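Local atomic coordinates of AlgX/AlgJ SGNH hydrolase-like domain-containing protein (Eubacterium siraeum, PDB entry 4NZK), a protein that is of unknown function but belongs to the DHHW family of the SGNH hydrolase clan, which hints at a hydrolase-like activity. Residues T195-V200 with P217-Y222; G69-I74 with E211-D216; G258-F263 with Y290-V295; E166-Y171 with K186-Y191; N60-V65 with Y204-Y209. All blocks are in the same frame, centred on the assembly; numbering follows the deposited sequence.

Along the chain, residues 60-65 and 69-74 come first, and each waits about 140 residues for its partner, so interactions 2 and 5 close the longest loops. They lie about 10 Å apart, centre to centre, and pin the helices 203-206 and 211-214 onto a three-stranded antiparallel sheet. Helix 211-214 leads directly into strand 218-224 of interaction 1, whose centre is about 13 Å from that of interaction 2. Interaction 1 in turn packs through Phe199 and Phe220 on residues 258-263 of interaction 3, the contact nearest the centre of the chain. Interaction 4, on helix 167-180, touches both interaction 1 and interaction 3. The set thus joins a peripheral sheet, through a two-stranded ribbon, to loops of the central mixed sheet.

Interaction 1: T195-V200 with P217-Y222; sequences TIEGFV and PDTFTY
Strand 195-197 runs antiparallel to strand 218-222, their axes approaching to 4.7 Å at 165°, in a two-stranded ribbon interrupted by a beta bulge. Ile196 and Phe220 form a hydrogen-bonded pair through both backbone groups, as do Phe199 and Asp218; the first strand spends one residue more between these pairs. Gly198 falls in the bulge with phi 70°, a conformation easy for glycine. On the face shared by the two phenylalanines, the rings meet obliquely, centroids 5.3 Å apart, and the branched Ile196 sends CD1 to Phe220 CD2 (4.1 Å) and Tyr222 CE1 (4.0 Å), placing this methyl between the Phe220 and Tyr222 rings. Asp218 turns its carboxylate to the hydroxyls of Thr161 and Tyr156 and the backbone N of Arg160. Glu197, bent at chi2 (-72°), reaches across to the partner strand, where OE1 accepts from Thr219 OG1 at 2.7 Å on its syn side. Thr195 CG2 touches Thr219 CG2 at 3.5 Å. Beyond that methyl pair, one water bridges Thr195 OG1 and Thr221 OG1, lying 2.7 Å from each oxygen.

Interaction 2: G69-I74 with E211-D216; sequences GHTWGI and ERIKND
Asp216 uses one carboxylate to hold both the backbone and a side chain of the facing strand: it accepts from Thr71 N and, in one of two conformers, from the His70 ring. The motif is a strand-helix contact, in which edge strand 70-75 of a three-stranded antiparallel sheet is met by helix 211-214 and the residues just after it. Thr71 N reaches Asp216 OD2 at 2.9 Å, nearly straight (167°) but from above the carboxylate plane. With CG anti to the backbone N (chi1 -157°), the aspartate side chain extends toward the strand. In the conformer described, His70 donates from ND1 to Asp216 OD1 at 3.0 Å; that oxygen lies in the plane of the imidazole ring. Threonine suits position 71 because its two branches part company. OG1 is hydrogen-bonded to Asp66 and receives protons from two waters, one shared with Asp216 OD2 and the other with Arg212 O, while CG2 packs on Arg212 CB at 3.9 Å. Arg212 carries its guanidinium past this methyl to a salt bridge with Asp66 and a bond to Asp55 O. One residue on, Ile213 presses against Gly73, where the absence of a side chain lets CD1 lie 3.6 Å from Gly73 N.

Interaction 3: G258-F263 with Y290-V295; sequences GAYSTF and YGNAEV
Tyr260 lays its ring against Asn292 and Ala293. From CB the ring leaves anti to the backbone N (chi1 -164°), which carries it across to the 290-295 segment. CE2 then meets Asn292 CB at 3.9 Å, and CE1 meets Ala293 CB, also at 3.9 Å; both carbons lie on the same side of the ring plane. At the tip, OH accepts a weak, bent bond from Ala293 N (3.4 Å), and its stronger partner is Ser289 O. A phenylalanine in its place would probably keep much of the packing but leave Ser289 O without this donor. Small Ala293 lets a second ring come close: Phe263 receives Ala293 CA over one face, a CH-pi contact 4.2 Å from the centroid. Asn292 is held at both ends of its amide, OD1 by Lys287 and ND2 by Asp267, and ND2 also donates to a water (2.9 Å) that in turn donates to Tyr260 O and Phe263 O. Tyr260 stacks on His164 and the Tyr290 ring meets Trp165, both in the Asp-His-His-Trp sequence that probably gives the family its name. A loop following a parallel strand of the central sheet and packed against that sequence is consistent with the SGNH hydrolase fold.

Interaction 4: E166-Y171 with K186-Y191; sequences EPLGAY and KELSTY
Tyr171 and Leu188 join the first turn of helix 167-180 to the loop that returns from this same helix, where a short 3-10 turn spans 188-190. The polar link is made by Tyr171. Its side chain leaves anti to the backbone N (chi1 173°) and crosses to the loop, where OH donates to Lys186 O at 2.7 Å. That carbonyl oxygen sits at the edge of the ring, near its plane. A water donates to the same hydroxyl at 3.1 Å and accepts from Leu188 N at 2.9 Å, making a second, indirect bridge and giving this backbone N-H a partner. The apolar contacts centre on Leu188, whose two methyls serve different partners. CD1 lies over one face of the Tyr171 ring, 4.1 Å from its centroid, in a CH-pi contact, and also sits above a face of Tyr191. CD2 meets Leu168 CD1 at 3.5 Å. Phe297 packs edge-to-face with Tyr171, adding to the aromatic surroundings. Replacing Tyr171 by a leucine would probably leave Lys186 O without its donor and deprive Leu188 CD1 of the flat surface on which it rests. Within the loop, threonine suits position 190 because both its OG1 and its backbone N reach back to the preceding turn; the bond from Thr190 OG1 to Glu187 O, 2.7 Å long, runs nearly along the C=O axis.

Interaction 5: N60-V65 with Y204-Y209; sequences NGQLVV and YAFTEY
Asn60 ND2 donates to Phe206 O at 2.8 Å, in an almost straight bond (171°), tying a beta-hairpin turn to a helix that ends in a Schellman motif. Beside it, Gln62 lays CG against the same carbonyl oxygen (3.4 Å) and brings its amide to the edge of the Phe206 ring, the planes nearly perpendicular, with NE2 3.7 Å from Phe206 CD2. Farther along the strand, Val64 CG2 presses on Thr207 CG2 at 3.4 Å, tighter than usual for two methyls. The next layer sets these groups in place. Gln62 NE2 donates to Asn60 O at 2.9 Å and OE1 is bound to Ser75, so the amide is fixed at both ends. Asn60 and Gly61 take the positive-phi pair of a type I' turn between strands 53-59 and 62-67, to which asparagine and glycine are well suited. Thr207 turns OG1 back to Met203 O and Asn210 N, leaving its methyl to the valine. Glu208, at positive phi, closes the helix, with Tyr209 N bonded to Tyr204 O at 2.8 Å.

Interaction 1: T195-V200 with P217-Y222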
# COMPACT_ATOMS: atom_id res chain seq x y z
N THR A 195 -10.95 16.26 -0.67
CA THR A 195 -9.68 16.91 -0.94
C THR A 195 -9.10 17.55 0.30
O THR A 195 -9.82 18.22 1.07
CB THR A 195 -9.87 18.00 -2.01
OG1 THR A 195 -10.49 17.46 -3.19
CG2 THR A 195 -8.58 18.61 -2.38
N ILE A 196 -7.80 17.33 0.49
CA ILE A 196 -7.03 17.97 1.56
C ILE A 196 -5.93 18.77 0.88
O ILE A 196 -5.03 18.20 0.24
CB ILE A 196 -6.42 16.96 2.56
CG1 ILE A 196 -7.54 16.12 3.23
CG2 ILE A 196 -5.56 17.67 3.62
CD1 ILE A 196 -7.07 14.96 4.05
N GLU A 197 -5.98 20.09 1.05
CA GLU A 197 -4.98 20.96 0.48
C GLU A 197 -3.83 21.15 1.47
O GLU A 197 -3.99 20.91 2.68
CB GLU A 197 -5.58 22.32 0.13
CG GLU A 197 -6.71 22.26 -0.89
CD GLU A 197 -6.23 21.94 -2.31
OE1 GLU A 197 -4.99 21.82 -2.54
OE2 GLU A 197 -7.10 21.77 -3.21
N GLY A 198 -2.68 21.52 0.94
CA GLY A 198 -1.53 21.85 1.76
C GLY A 198 -0.92 20.66 2.48
O GLY A 198 -0.42 20.78 3.61
N PHE A 199 -0.88 19.51 1.81
CA PHE A 199 -0.28 18.31 2.38
C PHE A 199 1.22 18.26 2.12
O PHE A 199 1.67 18.19 0.99
CB PHE A 199 -0.93 17.07 1.77
CG PHE A 199 -0.31 15.75 2.18
CD1 PHE A 199 0.05 15.48 3.50
CD2 PHE A 199 -0.16 14.74 1.25
CE1 PHE A 199 0.59 14.25 3.86
CE2 PHE A 199 0.38 13.51 1.61
CZ PHE A 199 0.75 13.27 2.91
N VAL A 200 2.00 18.30 3.19
CA VAL A 200 3.43 18.08 3.10
C VAL A 200 3.67 16.77 3.86
O VAL A 200 3.45 16.68 5.08
CB VAL A 200 4.21 19.20 3.78
CG1 VAL A 200 5.70 18.90 3.79
CG2 VAL A 200 3.96 20.53 3.10
N PRO A 217 3.55 22.13 -1.27
CA PRO A 217 2.69 21.06 -0.83
C PRO A 217 1.88 20.39 -1.93
O PRO A 217 1.59 20.98 -2.97
CB PRO A 217 1.75 21.70 0.19
CG PRO A 217 1.94 23.13 0.08
CD PRO A 217 3.17 23.43 -0.70
N ASP A 218 1.56 19.13 -1.67
CA ASP A 218 0.63 18.38 -2.52
C ASP A 218 -0.81 18.74 -2.21
O ASP A 218 -1.15 19.23 -1.12
CB ASP A 218 0.77 16.89 -2.25
CG ASP A 218 2.01 16.27 -2.87
OD1 ASP A 218 2.01 16.04 -4.11
OD2 ASP A 218 2.96 15.92 -2.09
N THR A 219 -1.67 18.37 -3.16
CA THR A 219 -3.08 18.28 -2.90
C THR A 219 -3.34 16.79 -2.77
O THR A 219 -2.97 16.01 -3.66
CB THR A 219 -3.90 18.81 -4.09
OG1 THR A 219 -3.62 20.21 -4.27
CG2 THR A 219 -5.39 18.59 -3.84
N PHE A 220 -3.94 16.39 -1.66
CA PHE A 220 -4.27 15.02 -1.40
C PHE A 220 -5.74 14.77 -1.67
O PHE A 220 -6.60 15.29 -0.96
CB PHE A 220 -3.93 14.73 0.05
CG PHE A 220 -4.07 13.30 0.44
CD1 PHE A 220 -3.03 12.40 0.22
CD2 PHE A 220 -5.21 12.86 1.07
CE1 PHE A 220 -3.14 11.06 0.65
CE2 PHE A 220 -5.34 11.55 1.50
CZ PHE A 220 -4.31 10.65 1.28
N THR A 221 -6.03 13.91 -2.64
CA THR A 221 -7.40 13.62 -3.01
C THR A 221 -7.70 12.19 -2.69
O THR A 221 -6.95 11.28 -3.11
CB THR A 221 -7.61 13.87 -4.50
OG1 THR A 221 -7.23 15.23 -4.80
CG2 THR A 221 -9.06 13.62 -4.89
N TYR A 222 -8.79 11.96 -1.97
CA TYR A 222 -9.21 10.60 -1.63
C TYR A 222 -10.69 10.40 -1.95
O TYR A 222 -11.37 11.33 -2.38
CB TYR A 222 -8.88 10.24 -0.19
CG TYR A 222 -9.65 10.96 0.89
CD1 TYR A 222 -9.28 12.23 1.32
CD2 TYR A 222 -10.72 10.34 1.53
CE1 TYR A 222 -9.96 12.87 2.34
CE2 TYR A 222 -11.41 10.94 2.56
CZ TYR A 222 -11.03 12.22 2.97
OH TYR A 222 -11.70 12.88 4.00
O HOH W 1 -9.12 17.10 -5.48

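Interaction 2: G69-I74 with E211-D216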
# COMPACT_ATOMS: atom_id res chain seq x y z
N GLY A 69 8.46 22.89 -12.85
CA GLY A 69 8.05 23.94 -11.92
C GLY A 69 7.60 23.48 -10.54
O GLY A 69 7.16 24.30 -9.74
N HIS A 70 7.70 22.17 -10.24
CA HIS A 70 7.30 21.66 -8.92
C HIS A 70 8.47 20.89 -8.30
O HIS A 70 9.18 20.18 -8.99
CB HIS A 70 6.09 20.71 -8.98
CG HIS A 70 4.74 21.39 -8.98
ND1 HIS A 70 4.22 22.05 -7.89
CD2 HIS A 70 3.78 21.44 -9.93
CE1 HIS A 70 3.02 22.51 -8.18
NE2 HIS A 70 2.72 22.15 -9.41
N THR A 71 8.62 21.03 -7.00
CA THR A 71 9.66 20.32 -6.29
C THR A 71 9.15 18.93 -5.91
O THR A 71 8.07 18.76 -5.33
CB THR A 71 10.05 21.07 -5.01
OG1 THR A 71 10.49 22.39 -5.37
CG2 THR A 71 11.18 20.34 -4.27
N TRP A 72 10.01 17.96 -6.18
CA TRP A 72 9.77 16.60 -5.75
C TRP A 72 10.85 16.15 -4.76
O TRP A 72 12.00 16.57 -4.85
CB TRP A 72 9.92 15.67 -6.94
CG TRP A 72 8.85 15.71 -7.94
CD1 TRP A 72 8.57 16.73 -8.81
CD2 TRP A 72 7.97 14.64 -8.29
NE1 TRP A 72 7.54 16.38 -9.62
CE2 TRP A 72 7.16 15.10 -9.33
CE3 TRP A 72 7.75 13.35 -7.77
CZ2 TRP A 72 6.15 14.30 -9.91
CZ3 TRP A 72 6.78 12.57 -8.35
CH2 TRP A 72 5.98 13.06 -9.40
N GLY A 73 10.46 15.26 -3.85
CA GLY A 73 11.39 14.45 -3.08
C GLY A 73 11.14 13.02 -3.54
O GLY A 73 10.00 12.54 -3.48
N ILE A 74 12.21 12.37 -4.01
CA ILE A 74 12.16 11.02 -4.59
C ILE A 74 13.16 10.12 -3.93
O ILE A 74 14.37 10.43 -3.91
CB ILE A 74 12.45 11.08 -6.10
CG1 ILE A 74 11.45 12.04 -6.77
CG2 ILE A 74 12.41 9.65 -6.71
CD1 ILE A 74 11.68 12.27 -8.24
N GLU A 211 13.50 22.85 2.99
CA GLU A 211 12.39 23.81 2.93
C GLU A 211 11.71 23.82 1.58
O GLU A 211 10.53 24.18 1.51
CB GLU A 211 12.85 25.23 3.34
CG GLU A 211 13.27 25.27 4.80
CD GLU A 211 12.17 24.78 5.76
OE1 GLU A 211 11.03 25.25 5.60
OE2 GLU A 211 12.45 23.92 6.67
N ARG A 212 12.41 23.41 0.53
CA ARG A 212 11.80 23.36 -0.80
C ARG A 212 10.60 22.43 -0.82
O ARG A 212 9.65 22.66 -1.57
CB ARG A 212 12.80 22.95 -1.87
CG ARG A 212 13.94 23.92 -2.08
CD ARG A 212 15.13 23.28 -2.75
NE ARG A 212 14.80 22.78 -4.07
CZ ARG A 212 15.62 22.07 -4.84
NH1 ARG A 212 16.83 21.71 -4.41
NH2 ARG A 212 15.21 21.68 -6.03
N ILE A 213 10.67 21.35 -0.02
CA ILE A 213 9.57 20.40 0.06
C ILE A 213 8.38 21.03 0.77
O ILE A 213 7.25 20.97 0.28
CB ILE A 213 10.00 19.09 0.80
CG1 ILE A 213 11.07 18.35 -0.00
CG2 ILE A 213 8.83 18.19 1.07
CD1 ILE A 213 10.62 17.78 -1.32
N LYS A 214 8.65 21.68 1.91
CA LYS A 214 7.57 22.29 2.70
C LYS A 214 6.87 23.40 1.93
O LYS A 214 5.66 23.62 2.09
CB LYS A 214 8.13 22.82 4.05
CG LYS A 214 7.13 23.47 5.00
CD LYS A 214 7.85 24.17 6.13
CE LYS A 214 6.89 25.00 6.97
NZ LYS A 214 5.78 24.16 7.49
N ASN A 215 7.61 24.06 1.06
CA ASN A 215 7.10 25.19 0.32
C ASN A 215 6.33 24.83 -0.94
O ASN A 215 5.80 25.72 -1.60
CB ASN A 215 8.23 26.15 -0.02
CG ASN A 215 8.80 26.83 1.24
OD1 ASN A 215 8.13 26.95 2.27
ND2 ASN A 215 10.03 27.31 1.14
N ASP A 216 6.20 23.53 -1.24
CA ASP A 216 5.47 23.09 -2.44
C ASP A 216 4.56 21.88 -2.09
O ASP A 216 4.76 20.75 -2.50
CB ASP A 216 6.47 22.81 -3.56
CG ASP A 216 5.86 22.90 -4.96
OD1 ASP A 216 4.62 23.00 -5.11
OD2 ASP A 216 6.65 22.86 -5.94
O HOH W 2 9.70 24.54 -3.51
O HOH W 3 8.91 24.56 -6.56

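Interaction 3: G258-F263 with Y290-V295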
# COMPACT_ATOMS: atom_id res chain seq x y z
N GLY A 258 -1.24 15.03 8.44
CA GLY A 258 -1.60 13.66 8.65
C GLY A 258 -2.50 13.07 7.57
O GLY A 258 -3.11 12.04 7.79
N ALA A 259 -2.53 13.70 6.39
CA ALA A 259 -3.47 13.29 5.37
C ALA A 259 -3.45 11.81 5.08
O ALA A 259 -4.51 11.19 4.88
CB ALA A 259 -3.25 14.05 4.07
N TYR A 260 -2.26 11.23 4.98
CA TYR A 260 -2.20 9.79 4.63
C TYR A 260 -2.80 8.91 5.72
O TYR A 260 -3.32 7.83 5.44
CB TYR A 260 -0.79 9.33 4.25
CG TYR A 260 -0.78 8.00 3.53
CD1 TYR A 260 -1.09 7.92 2.19
CD2 TYR A 260 -0.52 6.79 4.22
CE1 TYR A 260 -1.11 6.70 1.51
CE2 TYR A 260 -0.54 5.57 3.56
CZ TYR A 260 -0.84 5.54 2.19
OH TYR A 260 -0.85 4.33 1.52
N SER A 261 -2.77 9.40 6.96
CA SER A 261 -3.34 8.68 8.09
C SER A 261 -4.87 8.78 8.13
O SER A 261 -5.51 8.25 9.00
CB SER A 261 -2.72 9.14 9.41
OG SER A 261 -1.38 8.72 9.45
N THR A 262 -5.46 9.50 7.18
CA THR A 262 -6.91 9.44 6.99
C THR A 262 -7.40 7.97 6.91
O THR A 262 -8.48 7.64 7.37
CB THR A 262 -7.31 10.19 5.71
OG1 THR A 262 -6.91 11.56 5.82
CG2 THR A 262 -8.80 10.09 5.45
N PHE A 263 -6.60 7.11 6.30
CA PHE A 263 -6.96 5.69 6.18
C PHE A 263 -6.65 4.92 7.48
O PHE A 263 -5.50 4.58 7.76
CB PHE A 263 -6.26 5.07 4.98
CG PHE A 263 -6.42 5.90 3.73
CD1 PHE A 263 -7.68 6.24 3.27
CD2 PHE A 263 -5.32 6.40 3.07
CE1 PHE A 263 -7.82 7.06 2.15
CE2 PHE A 263 -5.43 7.19 1.96
CZ PHE A 263 -6.69 7.53 1.49
N TYR A 290 1.86 1.36 2.19
CA TYR A 290 1.27 1.59 0.86
C TYR A 290 -0.12 0.96 0.78
O TYR A 290 -1.04 1.48 0.13
CB TYR A 290 2.16 1.00 -0.26
CG TYR A 290 2.99 2.01 -0.95
CD1 TYR A 290 3.95 2.74 -0.29
CD2 TYR A 290 2.80 2.27 -2.30
CE1 TYR A 290 4.69 3.71 -0.94
CE2 TYR A 290 3.53 3.24 -2.95
CZ TYR A 290 4.46 3.96 -2.27
OH TYR A 290 5.16 4.93 -2.94
N GLY A 291 -0.27 -0.19 1.42
CA GLY A 291 -1.55 -0.87 1.39
C GLY A 291 -2.72 -0.13 1.97
O GLY A 291 -3.86 -0.37 1.59
N ASN A 292 -2.44 0.80 2.88
CA ASN A 292 -3.51 1.53 3.56
C ASN A 292 -4.45 2.17 2.57
O ASN A 292 -5.68 2.13 2.75
CB ASN A 292 -2.91 2.60 4.46
CG ASN A 292 -2.03 2.03 5.60
OD1 ASN A 292 -1.67 0.86 5.62
ND2 ASN A 292 -1.64 2.91 6.52
N ALA A 293 -3.88 2.78 1.53
CA ALA A 293 -4.69 3.52 0.55
C ALA A 293 -5.45 2.64 -0.42
O ALA A 293 -6.31 3.13 -1.15
CB ALA A 293 -3.83 4.52 -0.22
N GLU A 294 -5.11 1.36 -0.47
CA GLU A 294 -5.86 0.42 -1.32
C GLU A 294 -7.20 0.06 -0.71
O GLU A 294 -8.13 -0.24 -1.41
CB GLU A 294 -5.08 -0.89 -1.54
CG GLU A 294 -3.74 -0.70 -2.24
CD GLU A 294 -2.91 -1.99 -2.38
OE1 GLU A 294 -3.51 -3.07 -2.48
OE2 GLU A 294 -1.64 -1.90 -2.41
N VAL A 295 -7.28 0.08 0.62
CA VAL A 295 -8.45 -0.47 1.33
C VAL A 295 -9.79 0.11 0.91
O VAL A 295 -10.73 -0.67 0.67
CB VAL A 295 -8.24 -0.43 2.87
CG1 VAL A 295 -9.49 -0.90 3.60
CG2 VAL A 295 -7.06 -1.32 3.25
O HOH W 4 -3.02 5.42 6.70

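Interaction 4: E166-Y171 with K186-Y191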
# COMPACT_ATOMS: atom_id res chain seq x y z
N GLU A 166 -0.56 8.71 -4.26
CA GLU A 166 -1.87 9.28 -4.00
C GLU A 166 -2.89 8.16 -4.04
O GLU A 166 -2.64 7.11 -4.67
CB GLU A 166 -2.23 10.29 -5.09
CG GLU A 166 -1.48 11.63 -5.05
CD GLU A 166 -2.17 12.72 -4.23
OE1 GLU A 166 -3.36 12.57 -3.88
OE2 GLU A 166 -1.52 13.79 -4.02
N PRO A 167 -4.05 8.37 -3.42
CA PRO A 167 -5.12 7.39 -3.53
C PRO A 167 -5.45 7.02 -4.99
O PRO A 167 -5.75 5.85 -5.24
CB PRO A 167 -6.27 8.06 -2.80
CG PRO A 167 -5.56 8.88 -1.72
CD PRO A 167 -4.37 9.44 -2.45
N LEU A 168 -5.28 7.92 -5.95
CA LEU A 168 -5.55 7.56 -7.35
C LEU A 168 -4.60 6.45 -7.82
O LEU A 168 -5.00 5.57 -8.56
CB LEU A 168 -5.45 8.80 -8.25
CG LEU A 168 -5.67 8.61 -9.77
CD1 LEU A 168 -7.05 8.09 -10.07
CD2 LEU A 168 -5.41 9.88 -10.56
N GLY A 169 -3.33 6.54 -7.43
CA GLY A 169 -2.37 5.49 -7.73
C GLY A 169 -2.81 4.17 -7.11
O GLY A 169 -2.80 3.12 -7.77
N ALA A 170 -3.21 4.23 -5.85
CA ALA A 170 -3.66 3.03 -5.14
C ALA A 170 -4.87 2.43 -5.82
O ALA A 170 -5.01 1.20 -5.83
CB ALA A 170 -3.96 3.33 -3.71
N TYR A 171 -5.75 3.28 -6.36
CA TYR A 171 -6.91 2.78 -7.09
C TYR A 171 -6.51 1.93 -8.28
O TYR A 171 -7.11 0.86 -8.51
CB TYR A 171 -7.77 3.96 -7.60
CG TYR A 171 -8.90 3.56 -8.50
CD1 TYR A 171 -10.07 3.00 -7.98
CD2 TYR A 171 -8.78 3.68 -9.87
CE1 TYR A 171 -11.13 2.61 -8.82
CE2 TYR A 171 -9.85 3.30 -10.73
CZ TYR A 171 -11.01 2.76 -10.19
OH TYR A 171 -12.08 2.42 -11.02
N LYS A 186 -15.57 -0.64 -9.12
CA LYS A 186 -16.42 0.32 -9.78
C LYS A 186 -15.59 1.49 -10.26
O LYS A 186 -14.44 1.69 -9.85
CB LYS A 186 -17.50 0.80 -8.83
CG LYS A 186 -18.45 -0.28 -8.35
CD LYS A 186 -19.59 0.33 -7.54
CE LYS A 186 -20.55 -0.68 -6.96
NZ LYS A 186 -21.20 -1.48 -8.02
N GLU A 187 -16.21 2.28 -11.13
CA GLU A 187 -15.65 3.51 -11.61
C GLU A 187 -15.40 4.48 -10.46
O GLU A 187 -16.16 4.54 -9.51
CB GLU A 187 -16.68 4.08 -12.63
CG GLU A 187 -17.13 2.97 -13.63
CD GLU A 187 -18.49 2.06 -13.50
OE1 GLU A 187 -19.05 1.21 -12.64
OE2 GLU A 187 -18.93 2.06 -14.66
N LEU A 188 -14.32 5.27 -10.56
CA LEU A 188 -14.04 6.25 -9.52
C LEU A 188 -15.15 7.30 -9.37
O LEU A 188 -15.37 7.87 -8.29
CB LEU A 188 -12.67 6.87 -9.80
CG LEU A 188 -11.82 7.30 -8.66
CD1 LEU A 188 -11.74 6.33 -7.49
CD2 LEU A 188 -10.42 7.62 -9.18
N SER A 189 -15.90 7.53 -10.44
CA SER A 189 -17.02 8.48 -10.39
C SER A 189 -18.13 8.05 -9.44
O SER A 189 -18.96 8.87 -9.05
CB SER A 189 -17.61 8.73 -11.77
OG SER A 189 -16.68 9.33 -12.63
N THR A 190 -18.17 6.79 -9.06
CA THR A 190 -19.17 6.29 -8.12
C THR A 190 -18.82 6.63 -6.67
O THR A 190 -19.64 6.47 -5.75
CB THR A 190 -19.37 4.75 -8.23
OG1 THR A 190 -18.21 4.04 -7.77
CG2 THR A 190 -19.70 4.35 -9.64
N TYR A 191 -17.58 7.06 -6.45
CA TYR A 191 -17.10 7.39 -5.11
C TYR A 191 -17.34 8.90 -4.86
O TYR A 191 -17.44 9.68 -5.81
CB TYR A 191 -15.60 7.13 -5.04
CG TYR A 191 -15.12 5.68 -5.07
CD1 TYR A 191 -15.29 4.87 -6.18
CD2 TYR A 191 -14.43 5.15 -4.00
CE1 TYR A 191 -14.83 3.57 -6.18
CE2 TYR A 191 -13.98 3.84 -4.01
CZ TYR A 191 -14.17 3.07 -5.10
OH TYR A 191 -13.69 1.77 -5.07
O HOH W 5 -12.41 4.97 -12.73

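Interaction 5: N60-V65 with Y204-Y209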
# COMPACT_ATOMS: atom_id res chain seq x y z
N ASN A 60 20.33 11.58 2.44
CA ASN A 60 19.58 10.57 3.17
C ASN A 60 18.85 9.63 2.22
O ASN A 60 17.79 9.15 2.52
CB ASN A 60 18.62 11.21 4.17
CG ASN A 60 17.99 10.20 5.10
OD1 ASN A 60 18.66 9.27 5.58
ND2 ASN A 60 16.69 10.38 5.39
N GLY A 61 19.46 9.35 1.07
CA GLY A 61 18.87 8.43 0.09
C GLY A 61 17.76 9.00 -0.75
O GLY A 61 17.10 8.25 -1.48
N GLN A 62 17.55 10.31 -0.66
CA GLN A 62 16.51 11.02 -1.37
C GLN A 62 17.13 12.00 -2.36
O GLN A 62 18.22 12.52 -2.16
CB GLN A 62 15.61 11.81 -0.42
CG GLN A 62 15.29 11.13 0.90
CD GLN A 62 14.58 9.81 0.74
OE1 GLN A 62 13.57 9.72 0.04
NE2 GLN A 62 15.09 8.79 1.40
N LEU A 63 16.38 12.29 -3.40
CA LEU A 63 16.69 13.39 -4.32
C LEU A 63 15.59 14.43 -4.20
O LEU A 63 14.41 14.13 -4.33
CB LEU A 63 16.71 12.83 -5.75
CG LEU A 63 16.88 13.84 -6.91
CD1 LEU A 63 18.27 14.47 -6.86
CD2 LEU A 63 16.64 13.24 -8.28
N VAL A 64 16.01 15.67 -3.97
CA VAL A 64 15.14 16.81 -4.05
C VAL A 64 15.45 17.50 -5.37
O VAL A 64 16.59 17.89 -5.62
CB VAL A 64 15.36 17.75 -2.89
CG1 VAL A 64 14.47 18.99 -3.04
CG2 VAL A 64 15.07 17.05 -1.59
N VAL A 65 14.44 17.65 -6.21
CA VAL A 65 14.65 18.20 -7.54
C VAL A 65 13.39 18.87 -8.06
O VAL A 65 12.29 18.47 -7.70
CB VAL A 65 15.12 17.07 -8.49
CG1 VAL A 65 14.07 15.97 -8.57
CG2 VAL A 65 15.55 17.57 -9.86
N TYR A 204 9.42 15.74 3.76
CA TYR A 204 9.99 16.89 4.50
C TYR A 204 11.03 16.34 5.49
O TYR A 204 12.20 16.71 5.44
CB TYR A 204 8.88 17.76 5.10
CG TYR A 204 9.36 19.01 5.78
CD1 TYR A 204 10.37 19.80 5.24
CD2 TYR A 204 8.74 19.46 6.93
CE1 TYR A 204 10.80 20.97 5.88
CE2 TYR A 204 9.18 20.61 7.57
CZ TYR A 204 10.18 21.37 7.05
OH TYR A 204 10.55 22.54 7.69
N ALA A 205 10.62 15.39 6.34
CA ALA A 205 11.55 14.77 7.27
C ALA A 205 12.65 13.97 6.56
O ALA A 205 13.82 14.04 6.95
CB ALA A 205 10.79 13.87 8.24
N PHE A 206 12.27 13.17 5.55
CA PHE A 206 13.25 12.28 4.91
C PHE A 206 14.37 13.06 4.20
O PHE A 206 15.46 12.54 4.03
CB PHE A 206 12.59 11.35 3.90
CG PHE A 206 12.03 10.07 4.45
CD1 PHE A 206 11.12 10.05 5.48
CD2 PHE A 206 12.41 8.88 3.89
CE1 PHE A 206 10.57 8.85 5.92
CE2 PHE A 206 11.91 7.67 4.34
CZ PHE A 206 10.97 7.66 5.34
N THR A 207 14.09 14.27 3.74
CA THR A 207 15.11 15.10 3.08
C THR A 207 15.86 15.99 4.09
O THR A 207 16.50 16.95 3.72
CB THR A 207 14.46 15.99 2.00
OG1 THR A 207 13.55 16.92 2.63
CG2 THR A 207 13.77 15.09 0.93
N GLU A 208 15.76 15.63 5.37
CA GLU A 208 16.39 16.36 6.46
C GLU A 208 15.86 17.80 6.51
O GLU A 208 16.60 18.79 6.66
CB GLU A 208 17.92 16.28 6.39
CG GLU A 208 18.51 14.92 6.00
CD GLU A 208 18.06 13.74 6.86
OE1 GLU A 208 16.84 13.52 6.97
OE2 GLU A 208 18.94 12.99 7.39
N TYR A 209 14.53 17.90 6.39
CA TYR A 209 13.77 19.13 6.48
C TYR A 209 14.19 20.18 5.43
O TYR A 209 14.46 21.37 5.74
CB TYR A 209 13.79 19.61 7.95
CG TYR A 209 13.11 18.61 8.90
CD1 TYR A 209 11.76 18.41 8.82
CD2 TYR A 209 13.83 17.82 9.80
CE1 TYR A 209 11.09 17.50 9.59
CE2 TYR A 209 13.18 16.89 10.61
CZ TYR A 209 11.79 16.74 10.50
OH TYR A 209 11.06 15.84 11.25